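PDB 1W5R: arylamine n-acetyltransferase, which transfers acetyl groups from acetyl-coenzyme A to arylamines in its natural form, probably through a catalytic triad whose nucleophile is substituted in this variant. Local coordinates for residues L211-V216 with Y222-R227; L229-H232 with T237-I240; I240-D243 with Q247-D250; D250-V253 with G257-L260. The protein carries 1 engineered substitution. All coordinates share one frame; numbering follows the deposited sequence.

Interaction 1. Residues L211-V216 with Y222-R227; sequences LTVAVV and YNLRGR
Torsions bring Arg225 and Thr212 together: the arginine CG stands opposite the backbone N (chi1 179°), the chain then bends at CG (chi2 64°), and the guanidinium swings over the neighbouring strand, while chi1 of -64° sets Thr212 OG1 beside its own backbone N. Arg225 NH1 donates to Thr212 OG1 at 2.9 Å, almost in the guanidinium plane, and Leu211 N lies over one face of the group. The frame is the antiparallel hairpin of strands 212-216 and 220-225, consistent with the alpha/beta lid domain of arylamine N-acetyltransferases. Val213 with Leu224 and Val215 with Tyr222 are the hydrogen-bonded pairs; Leu224 N to Val213 O is the shortest bond, 2.7 Å, and beyond the paired residues Gly226 N still reaches Leu211 O at 2.9 Å. On the face carrying Val213, Leu224 CD2 touches Leu211 CD2 at 4.0 Å and Val213 CB at 4.1 Å. Tyr222 lies alongside Val215, its CD1 4.0 Å from Val215 CG1, with Val215 O at the ring edge. On the other face Asn223 OD1 rests 3.5 Å from Ala214 CB. Arg225 NE also forms a salt bridge with the C-terminal carboxylate of Thr278, and NH1 is shared with His206 O. Several acceptors thus fix the guanidinium's rotation; Thr212 OG1 supplies a neutral one, while the carboxylate of Thr278 probably balances the charge.

Interaction 2. Residues L229-H232 with T237-I240; sequences LAVH and TEHI
Glu238 and Val231 lie side by side across the antiparallel hairpin of strands 228-233 and 236-242, their side chains pointing the same way. Followed outward, Glu238 CB sits 3.8 Å from Val231 CB; CG, turned beside its own backbone N (chi1 -47°), stays 4.1 Å from the same Val231 CB. Extended beyond CG, the chain runs alongside the valine, with CD still close to Val231 CB, and OE1 ends 3.9 Å from Val231 CG2, an apolar neighbour. The other carboxylate oxygen, OE2, finds its partner outside the segments, in a salt bridge with Arg233 NE. Thus the aliphatic part of the glutamate packs while its charge is paired at the turn end of the hairpin.

Leu229 with Ile240 and Val231 with Glu238 are the hydrogen-bonded pairs, two backbone bonds each; Ile240 N to Leu229 O, 2.8 Å, is nearly straight, with 175° at the hydrogen. On the Glu238 face, Ile240 CD1 touches Leu229 CD2 at 3.8 Å, extending the apolar strip along the hairpin. Strand 236-242 is the last of its sheet within the chain, yet it pairs antiparallel with a strand of the second subunit, so the sheet continues through the dimer interface; there Glu238 and Ile240 pack on Ile240 and Glu238 of that subunit. On the opposite face His239 presents its ring edge to Ala230 CB, ND1 being 3.8 Å away, and His232 CD2 rests 3.6 Å from Thr237 CG2.

Interaction 3. Residues I240-D243 with Q247-D250; sequences IRFD and QVLD
This is a hydrophobic contact between a beta strand and the helix that follows it: the end of strand 236-242 packs against the first turn of helix 245-255, in what is probably the alpha/beta lid domain, with Phe242, from the strand, directed at the helix. No hydrogen bond joins the two segments; van der Waals contact does the work. Phe242 has its CG beside the backbone N (chi1 -67°), which brings the side chain against Gln247 and Val248. Gln247 CB meets the ring at CD2, 3.6 Å away. Gln247 O lies loosely over one face of the ring and Ile240 CG2 over the opposite one, both offset toward the rim. Val248 crosses at an angle, its CG2 lying 3.9 Å from Phe242 CB and 4.1 Å from Phe242 CD1.

Beyond CB the glutamine and the phenylalanine run past each other in opposite directions, with ring and amide planes 23° apart. A bend at chi2 (83°) turns the amide toward the connecting turn, where NE2 makes a weak hydrogen bond to Ser244 OG. Several partners hold the strand end in place: Arg227 NH1 donates to the carbonyl oxygens of both Phe242 and Asp243, and Asp243 OD1 forms a salt bridge with Arg173 NH2 of the second subunit. Phe242 itself packs on Ala236 of that subunit, placing this junction at the dimer interface. Gln247 NE2 lies 3.6 Å from Asp243 CB.

Interaction 4. Residues D250-V253 with G257-L260; sequences DAIV and GIDL
The C-terminal end of helix 245-255, closed by a glycine, sets the course of this contact: the helix widens into a pi-type turn, and Gly257, the first residue to leave helical geometry, takes a positive phi of 70° that turns the chain off across the end of the helix. The turn is secured by Ile258 N, which donates to Ile252 O at 3.2 Å. The bond is long but fairly straight, 164° at the hydrogen, and the N-H approaches tilted out of the carbonyl plane. It reaches six positions back along the chain, farther than the four of an alpha-helical bond, and gives the carbonyl near the helix end a partner from the loop. A CA-H...O contact supports it from the other direction: Val253 CA lies 3.4 Å from Ile258 O.

Side chains then fill the angle between helix and loop. Ile252 places CG2 opposite its backbone N, with CG1 beside that N (chi1 -73°), and the CG2 methyl is met by two loop residues, Ile258 CB at 3.9 Å and Leu260 CD2 at 3.9 Å. Ile252 and Leu260 cross at about a right angle. Leu260, directed toward the helix, straddles the two neighbouring helix residues, because its other methyl meets Val253. Ile258 and Leu260 also both touch Leu44 of helix 44-47, and Ile258 touches Pro40 and Arg69, so the loop bridges helix 245-255 and the region around helix 44-47. The closest apolar pair is Val253 CG2 and Leu260 CD1, 3.7 Å apart.

How the interactions relate
Interactions 1 and 2 are successive hairpins of one sheet, joined by Asn223 O and Ala230 N at 2.7 Å; their centres are 10 Å apart. Interaction 3 shares Ile240 with interaction 2 and continues into the helix that carries interaction 4; the segments of these last two meet at Asp250. The helix meets interaction 1 at Leu211 CD2 and Val248 CG1 (3.7 Å), and the following loop meets it at Val213 CG1 and Ile258 CD1 (3.9 Å). Interactions 2 and 4, with centres about 18 Å apart, do not touch. Interactions 2 and 3 border the second subunit. None includes the engineered position; they probably belong to the structural framework.

Interaction 1. Residues L211-V216 with Y222-R227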
loop_
_atom_site.group_PDB
_atom_site.type_symbol
_atom_site.label_atom_id
_atom_site.label_comp_id
_atom_site.label_asym_id
_atom_site.label_seq_id
_atom_site.Cartn_x
_atom_site.Cartn_y
_atom_site.Cartn_z
ATOM N N LEU A 211 4.649 -0.473 19.306
ATOM C CA LEU A 211 5.830 -0.454 18.457
ATOM C C LEU A 211 5.688 0.625 17.392
ATOM O O LEU A 211 4.709 0.616 16.637
ATOM C CB LEU A 211 5.953 -1.810 17.752
ATOM C CG LEU A 211 6.972 -1.906 16.615
ATOM C CD1 LEU A 211 8.377 -1.966 17.168
ATOM C CD2 LEU A 211 6.704 -3.124 15.733
ATOM N N THR A 212 6.661 1.536 17.321
ATOM C CA THR A 212 6.701 2.544 16.256
ATOM C C THR A 212 8.055 2.471 15.570
ATOM O O THR A 212 9.098 2.539 16.233
ATOM C CB THR A 212 6.507 3.976 16.779
ATOM O OG1 THR A 212 5.206 4.102 17.354
ATOM C CG2 THR A 212 6.660 5.000 15.647
ATOM N N VAL A 213 8.031 2.315 14.248
ATOM C CA VAL A 213 9.244 2.301 13.435
ATOM C C VAL A 213 9.004 3.214 12.241
ATOM O O VAL A 213 7.925 3.192 11.649
ATOM C CB VAL A 213 9.607 0.855 12.972
ATOM C CG1 VAL A 213 10.940 0.841 12.229
ATOM C CG2 VAL A 213 9.678 -0.093 14.157
ATOM N N ALA A 214 9.981 4.048 11.888
ATOM C CA ALA A 214 9.758 4.957 10.767
ATOM C C ALA A 214 11.041 5.282 10.029
ATOM O O ALA A 214 12.139 5.136 10.572
ATOM C CB ALA A 214 9.074 6.251 11.238
ATOM N N VAL A 215 10.900 5.714 8.783
ATOM C CA VAL A 215 12.050 6.196 8.016
ATOM C C VAL A 215 11.489 7.109 6.933
ATOM O O VAL A 215 10.314 6.995 6.575
ATOM C CB VAL A 215 12.894 5.034 7.424
ATOM C CG1 VAL A 215 12.179 4.355 6.237
ATOM C CG2 VAL A 215 14.297 5.518 7.060
ATOM N N VAL A 216 12.313 8.026 6.429
ATOM C CA VAL A 216 11.828 8.957 5.412
ATOM C C VAL A 216 12.821 9.024 4.265
ATOM O O VAL A 216 13.988 9.368 4.468
ATOM C CB VAL A 216 11.594 10.389 5.972
ATOM C CG1 VAL A 216 11.047 11.318 4.880
ATOM C CG2 VAL A 216 10.624 10.349 7.148
ATOM N N TYR A 222 7.525 6.706 5.794
ATOM C CA TYR A 222 7.101 5.379 6.232
ATOM C C TYR A 222 6.916 5.374 7.728
ATOM O O TYR A 222 7.818 5.771 8.461
ATOM C CB TYR A 222 8.164 4.334 5.864
ATOM C CG TYR A 222 8.374 4.216 4.378
ATOM C CD1 TYR A 222 9.233 5.086 3.708
ATOM C CD2 TYR A 222 7.706 3.236 3.642
ATOM C CE1 TYR A 222 9.423 4.980 2.342
ATOM C CE2 TYR A 222 7.888 3.126 2.263
ATOM C CZ TYR A 222 8.751 3.994 1.623
ATOM O OH TYR A 222 8.927 3.904 0.254
ATOM N N ASN A 223 5.738 4.937 8.180
ATOM C CA ASN A 223 5.474 4.880 9.611
ATOM C C ASN A 223 4.715 3.627 9.991
ATOM O O ASN A 223 3.548 3.467 9.608
ATOM C CB ASN A 223 4.712 6.097 10.116
ATOM C CG ASN A 223 4.676 6.134 11.629
ATOM O OD1 ASN A 223 5.697 6.322 12.258
ATOM N ND2 ASN A 223 3.514 5.882 12.210
ATOM N N LEU A 224 5.393 2.756 10.729
ATOM C CA LEU A 224 4.813 1.504 11.212
ATOM C C LEU A 224 4.383 1.687 12.662
ATOM O O LEU A 224 5.190 2.100 13.489
ATOM C CB LEU A 224 5.875 0.404 11.140
ATOM C CG LEU A 224 5.493 -0.988 11.665
ATOM C CD1 LEU A 224 4.564 -1.684 10.656
ATOM C CD2 LEU A 224 6.721 -1.858 11.916
ATOM N N ARG A 225 3.113 1.416 12.958
ATOM C CA ARG A 225 2.658 1.283 14.332
ATOM C C ARG A 225 2.058 -0.109 14.445
ATOM O O ARG A 225 1.081 -0.424 13.753
ATOM C CB ARG A 225 1.626 2.362 14.696
ATOM C CG ARG A 225 1.074 2.298 16.129
ATOM C CD ARG A 225 2.175 2.543 17.164
ATOM N NE ARG A 225 1.657 2.382 18.524
ATOM C CZ ARG A 225 2.340 2.675 19.632
ATOM N NH1 ARG A 225 3.576 3.155 19.552
ATOM N NH2 ARG A 225 1.772 2.486 20.822
ATOM N N GLY A 226 2.650 -0.955 15.277
ATOM C CA GLY A 226 2.150 -2.334 15.388
ATOM C C GLY A 226 2.196 -3.036 14.029
ATOM O O GLY A 226 3.237 -3.059 13.368
ATOM N N ARG A 227 1.064 -3.617 13.601
ATOM C CA ARG A 227 0.977 -4.312 12.304
ATOM C C ARG A 227 0.737 -3.397 11.097
ATOM O O ARG A 227 0.746 -3.861 9.945
ATOM C CB ARG A 227 -0.168 -5.330 12.341
ATOM C CG ARG A 227 -1.531 -4.672 12.351
ATOM C CD ARG A 227 -2.646 -5.688 12.118
ATOM N NE ARG A 227 -3.005 -6.446 13.312
ATOM C CZ ARG A 227 -2.979 -7.778 13.414
ATOM N NH1 ARG A 227 -2.562 -8.541 12.407
ATOM N NH2 ARG A 227 -3.370 -8.338 14.556
#

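Interaction 2. Residues L229-H232 with T237-I240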
loop_
_atom_site.group_PDB
_atom_site.type_symbol
_atom_site.label_atom_id
_atom_site.label_comp_id
_atom_site.label_asym_id
_atom_site.label_seq_id
_atom_site.Cartn_x
_atom_site.Cartn_y
_atom_site.Cartn_z
ATOM N N LEU A 229 1.542 -0.407 8.602
ATOM C CA LEU A 229 2.534 0.429 7.954
ATOM C C LEU A 229 1.851 1.475 7.090
ATOM O O LEU A 229 1.188 1.144 6.096
ATOM C CB LEU A 229 3.493 -0.425 7.129
ATOM C CG LEU A 229 4.489 0.284 6.220
ATOM C CD1 LEU A 229 5.398 1.210 7.040
ATOM C CD2 LEU A 229 5.332 -0.721 5.455
ATOM N N ALA A 230 1.990 2.741 7.468
ATOM C CA ALA A 230 1.489 3.843 6.641
ATOM C C ALA A 230 2.599 4.397 5.748
ATOM O O ALA A 230 3.744 4.580 6.197
ATOM C CB ALA A 230 0.924 4.958 7.515
ATOM N N VAL A 231 2.257 4.679 4.496
ATOM C CA VAL A 231 3.181 5.305 3.564
ATOM C C VAL A 231 2.491 6.547 2.996
ATOM O O VAL A 231 1.381 6.466 2.474
ATOM C CB VAL A 231 3.577 4.345 2.406
ATOM C CG1 VAL A 231 4.647 4.997 1.537
ATOM C CG2 VAL A 231 4.055 2.988 2.940
ATOM N N HIS A 232 3.135 7.698 3.117
ATOM C CA HIS A 232 2.655 8.918 2.489
ATOM C C HIS A 232 3.594 9.282 1.348
ATOM O O HIS A 232 4.791 9.497 1.556
ATOM C CB HIS A 232 2.583 10.067 3.509
ATOM C CG HIS A 232 1.396 9.996 4.418
ATOM N ND1 HIS A 232 1.028 11.035 5.247
ATOM C CD2 HIS A 232 0.499 9.007 4.637
ATOM C CE1 HIS A 232 -0.049 10.692 5.930
ATOM N NE2 HIS A 232 -0.388 9.464 5.582
ATOM N N THR A 237 -1.803 7.772 -0.374
ATOM C CA THR A 237 -1.437 7.177 0.899
ATOM C C THR A 237 -1.525 5.670 0.694
ATOM O O THR A 237 -2.303 5.209 -0.148
ATOM C CB THR A 237 -2.407 7.628 2.000
ATOM O OG1 THR A 237 -2.316 9.048 2.157
ATOM C CG2 THR A 237 -2.102 6.970 3.331
ATOM N N GLU A 238 -0.703 4.919 1.423
ATOM C CA GLU A 238 -0.781 3.460 1.456
ATOM C C GLU A 238 -0.893 2.992 2.891
ATOM O O GLU A 238 -0.238 3.540 3.784
ATOM C CB GLU A 238 0.456 2.823 0.832
ATOM C CG GLU A 238 0.869 3.405 -0.503
ATOM C CD GLU A 238 2.131 2.777 -1.063
ATOM O OE1 GLU A 238 2.638 1.780 -0.489
ATOM O OE2 GLU A 238 2.617 3.285 -2.093
ATOM N N HIS A 239 -1.731 1.990 3.111
ATOM C CA HIS A 239 -1.830 1.339 4.397
ATOM C C HIS A 239 -1.603 -0.147 4.214
ATOM O O HIS A 239 -2.419 -0.831 3.598
ATOM C CB HIS A 239 -3.171 1.646 5.069
ATOM C CG HIS A 239 -3.342 3.096 5.417
ATOM N ND1 HIS A 239 -2.459 3.773 6.231
ATOM C CD2 HIS A 239 -4.283 4.000 5.051
ATOM C CE1 HIS A 239 -2.847 5.030 6.352
ATOM N NE2 HIS A 239 -3.953 5.194 5.645
ATOM N N ILE A 240 -0.472 -0.628 4.715
ATOM C CA ILE A 240 -0.116 -2.033 4.641
ATOM C C ILE A 240 -0.401 -2.664 6.000
ATOM O O ILE A 240 0.149 -2.240 7.034
ATOM C CB ILE A 240 1.365 -2.209 4.202
ATOM C CG1 ILE A 240 1.577 -1.589 2.815
ATOM C CG2 ILE A 240 1.779 -3.675 4.235
ATOM C CD1 ILE A 240 3.007 -1.214 2.494
#

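Interaction 3. Residues I240-D243 with Q247-D250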
loop_
_atom_site.group_PDB
_atom_site.type_symbol
_atom_site.label_atom_id
_atom_site.label_comp_id
_atom_site.label_asym_id
_atom_site.label_seq_id
_atom_site.Cartn_x
_atom_site.Cartn_y
_atom_site.Cartn_z
ATOM N N ILE A 240 -0.472 -0.628 4.715
ATOM C CA ILE A 240 -0.116 -2.033 4.641
ATOM C C ILE A 240 -0.401 -2.664 6.000
ATOM O O ILE A 240 0.149 -2.240 7.034
ATOM C CB ILE A 240 1.365 -2.209 4.202
ATOM C CG1 ILE A 240 1.577 -1.589 2.815
ATOM C CG2 ILE A 240 1.779 -3.675 4.235
ATOM C CD1 ILE A 240 3.007 -1.214 2.494
ATOM N N ARG A 241 -1.276 -3.664 6.015
ATOM C CA ARG A 241 -1.631 -4.349 7.260
ATOM C C ARG A 241 -1.015 -5.742 7.269
ATOM O O ARG A 241 -1.416 -6.625 6.505
ATOM C CB ARG A 241 -3.155 -4.421 7.424
ATOM C CG ARG A 241 -3.619 -5.054 8.732
ATOM C CD ARG A 241 -5.132 -5.314 8.738
ATOM N NE ARG A 241 -5.575 -5.889 10.009
ATOM C CZ ARG A 241 -5.467 -7.180 10.341
ATOM N NH1 ARG A 241 -4.911 -8.061 9.518
ATOM N NH2 ARG A 241 -5.908 -7.584 11.521
ATOM N N PHE A 242 -0.030 -5.939 8.134
ATOM C CA PHE A 242 0.621 -7.233 8.269
ATOM C C PHE A 242 -0.237 -8.219 9.042
ATOM O O PHE A 242 -0.980 -7.855 9.958
ATOM C CB PHE A 242 1.986 -7.033 8.938
ATOM C CG PHE A 242 2.950 -6.266 8.086
ATOM C CD1 PHE A 242 3.394 -4.987 8.471
ATOM C CD2 PHE A 242 3.389 -6.784 6.867
ATOM C CE1 PHE A 242 4.276 -4.273 7.660
ATOM C CE2 PHE A 242 4.278 -6.081 6.064
ATOM C CZ PHE A 242 4.718 -4.816 6.460
ATOM N N ASP A 243 -0.150 -9.482 8.630
ATOM C CA ASP A 243 -0.956 -10.537 9.214
ATOM C C ASP A 243 -0.561 -10.876 10.647
ATOM O O ASP A 243 -1.435 -11.110 11.482
ATOM C CB ASP A 243 -0.852 -11.807 8.371
ATOM C CG ASP A 243 -1.801 -11.812 7.191
ATOM O OD1 ASP A 243 -2.587 -10.851 7.018
ATOM O OD2 ASP A 243 -1.756 -12.805 6.436
ATOM N N GLN A 247 5.777 -11.117 9.868
ATOM C CA GLN A 247 5.818 -10.166 8.761
ATOM C C GLN A 247 6.292 -8.798 9.264
ATOM O O GLN A 247 7.029 -8.108 8.564
ATOM C CB GLN A 247 4.447 -10.015 8.084
ATOM C CG GLN A 247 4.049 -11.183 7.178
ATOM C CD GLN A 247 3.436 -12.342 7.936
ATOM O OE1 GLN A 247 3.644 -13.504 7.577
ATOM N NE2 GLN A 247 2.671 -12.045 8.975
ATOM N N VAL A 248 5.870 -8.439 10.482
ATOM C CA VAL A 248 6.310 -7.190 11.113
ATOM C C VAL A 248 7.830 -7.225 11.300
ATOM O O VAL A 248 8.531 -6.303 10.889
ATOM C CB VAL A 248 5.576 -6.904 12.446
ATOM C CG1 VAL A 248 6.183 -5.671 13.139
ATOM C CG2 VAL A 248 4.093 -6.670 12.194
ATOM N N LEU A 249 8.332 -8.321 11.875
ATOM C CA LEU A 249 9.768 -8.506 12.019
ATOM C C LEU A 249 10.536 -8.493 10.698
ATOM O O LEU A 249 11.625 -7.916 10.612
ATOM C CB LEU A 249 10.081 -9.767 12.834
ATOM C CG LEU A 249 10.343 -9.545 14.322
ATOM C CD1 LEU A 249 9.068 -9.247 15.078
ATOM C CD2 LEU A 249 11.062 -10.752 14.913
ATOM N N ASP A 250 9.963 -9.105 9.653
ATOM C CA ASP A 250 10.583 -9.020 8.332
ATOM C C ASP A 250 10.679 -7.573 7.848
ATOM O O ASP A 250 11.702 -7.180 7.297
ATOM C CB ASP A 250 9.858 -9.878 7.289
ATOM C CG ASP A 250 10.358 -9.606 5.870
ATOM O OD1 ASP A 250 9.607 -8.981 5.087
ATOM O OD2 ASP A 250 11.513 -9.977 5.542
#

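Interaction 4. Residues D250-V253 with G257-L260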
loop_
_atom_site.group_PDB
_atom_site.type_symbol
_atom_site.label_atom_id
_atom_site.label_comp_id
_atom_site.label_asym_id
_atom_site.label_seq_id
_atom_site.Cartn_x
_atom_site.Cartn_y
_atom_site.Cartn_z
ATOM N N ASP A 250 9.963 -9.105 9.653
ATOM C CA ASP A 250 10.583 -9.020 8.332
ATOM C C ASP A 250 10.679 -7.573 7.848
ATOM O O ASP A 250 11.702 -7.180 7.297
ATOM C CB ASP A 250 9.858 -9.878 7.289
ATOM C CG ASP A 250 10.358 -9.606 5.870
ATOM O OD1 ASP A 250 9.607 -8.981 5.087
ATOM O OD2 ASP A 250 11.513 -9.977 5.542
ATOM N N ALA A 251 9.618 -6.785 8.061
ATOM C CA ALA A 251 9.620 -5.372 7.679
ATOM C C ALA A 251 10.695 -4.620 8.458
ATOM O O ALA A 251 11.462 -3.844 7.888
ATOM C CB ALA A 251 8.245 -4.748 7.902
ATOM N N ILE A 252 10.770 -4.893 9.761
ATOM C CA ILE A 252 11.752 -4.242 10.626
ATOM C C ILE A 252 13.181 -4.460 10.104
ATOM O O ILE A 252 13.968 -3.526 9.995
ATOM C CB ILE A 252 11.589 -4.726 12.084
ATOM C CG1 ILE A 252 10.325 -4.119 12.711
ATOM C CG2 ILE A 252 12.827 -4.389 12.929
ATOM C CD1 ILE A 252 9.964 -4.708 14.074
ATOM N N VAL A 253 13.488 -5.700 9.741
ATOM C CA VAL A 253 14.844 -6.052 9.294
ATOM C C VAL A 253 15.138 -5.578 7.861
ATOM O O VAL A 253 16.187 -4.988 7.592
ATOM C CB VAL A 253 15.082 -7.580 9.414
ATOM C CG1 VAL A 253 16.481 -7.956 8.934
ATOM C CG2 VAL A 253 14.893 -8.029 10.843
ATOM N N GLY A 257 15.820 -1.765 7.860
ATOM C CA GLY A 257 17.269 -1.937 7.998
ATOM C C GLY A 257 17.793 -2.070 9.419
ATOM O O GLY A 257 18.945 -1.711 9.692
ATOM N N ILE A 258 16.959 -2.586 10.321
ATOM C CA ILE A 258 17.342 -2.742 11.727
ATOM C C ILE A 258 17.812 -4.171 11.996
ATOM O O ILE A 258 17.106 -5.140 11.692
ATOM C CB ILE A 258 16.181 -2.371 12.698
ATOM C CG1 ILE A 258 15.797 -0.896 12.527
ATOM C CG2 ILE A 258 16.571 -2.671 14.165
ATOM C CD1 ILE A 258 14.438 -0.537 13.149
ATOM N N ASP A 259 19.001 -4.278 12.585
ATOM C CA ASP A 259 19.583 -5.562 12.970
ATOM C C ASP A 259 19.016 -6.039 14.311
ATOM O O ASP A 259 19.357 -5.488 15.361
ATOM C CB ASP A 259 21.111 -5.434 13.041
ATOM C CG ASP A 259 21.796 -6.713 13.529
ATOM O OD1 ASP A 259 21.201 -7.807 13.415
ATOM O OD2 ASP A 259 22.937 -6.615 14.021
ATOM N N LEU A 260 18.159 -7.057 14.265
ATOM C CA LEU A 260 17.534 -7.623 15.474
ATOM C C LEU A 260 18.419 -8.639 16.209
ATOM O O LEU A 260 18.109 -9.049 17.334
ATOM C CB LEU A 260 16.171 -8.240 15.148
ATOM C CG LEU A 260 15.018 -7.320 14.728
ATOM C CD1 LEU A 260 13.811 -8.154 14.344
ATOM C CD2 LEU A 260 14.646 -6.328 15.829
#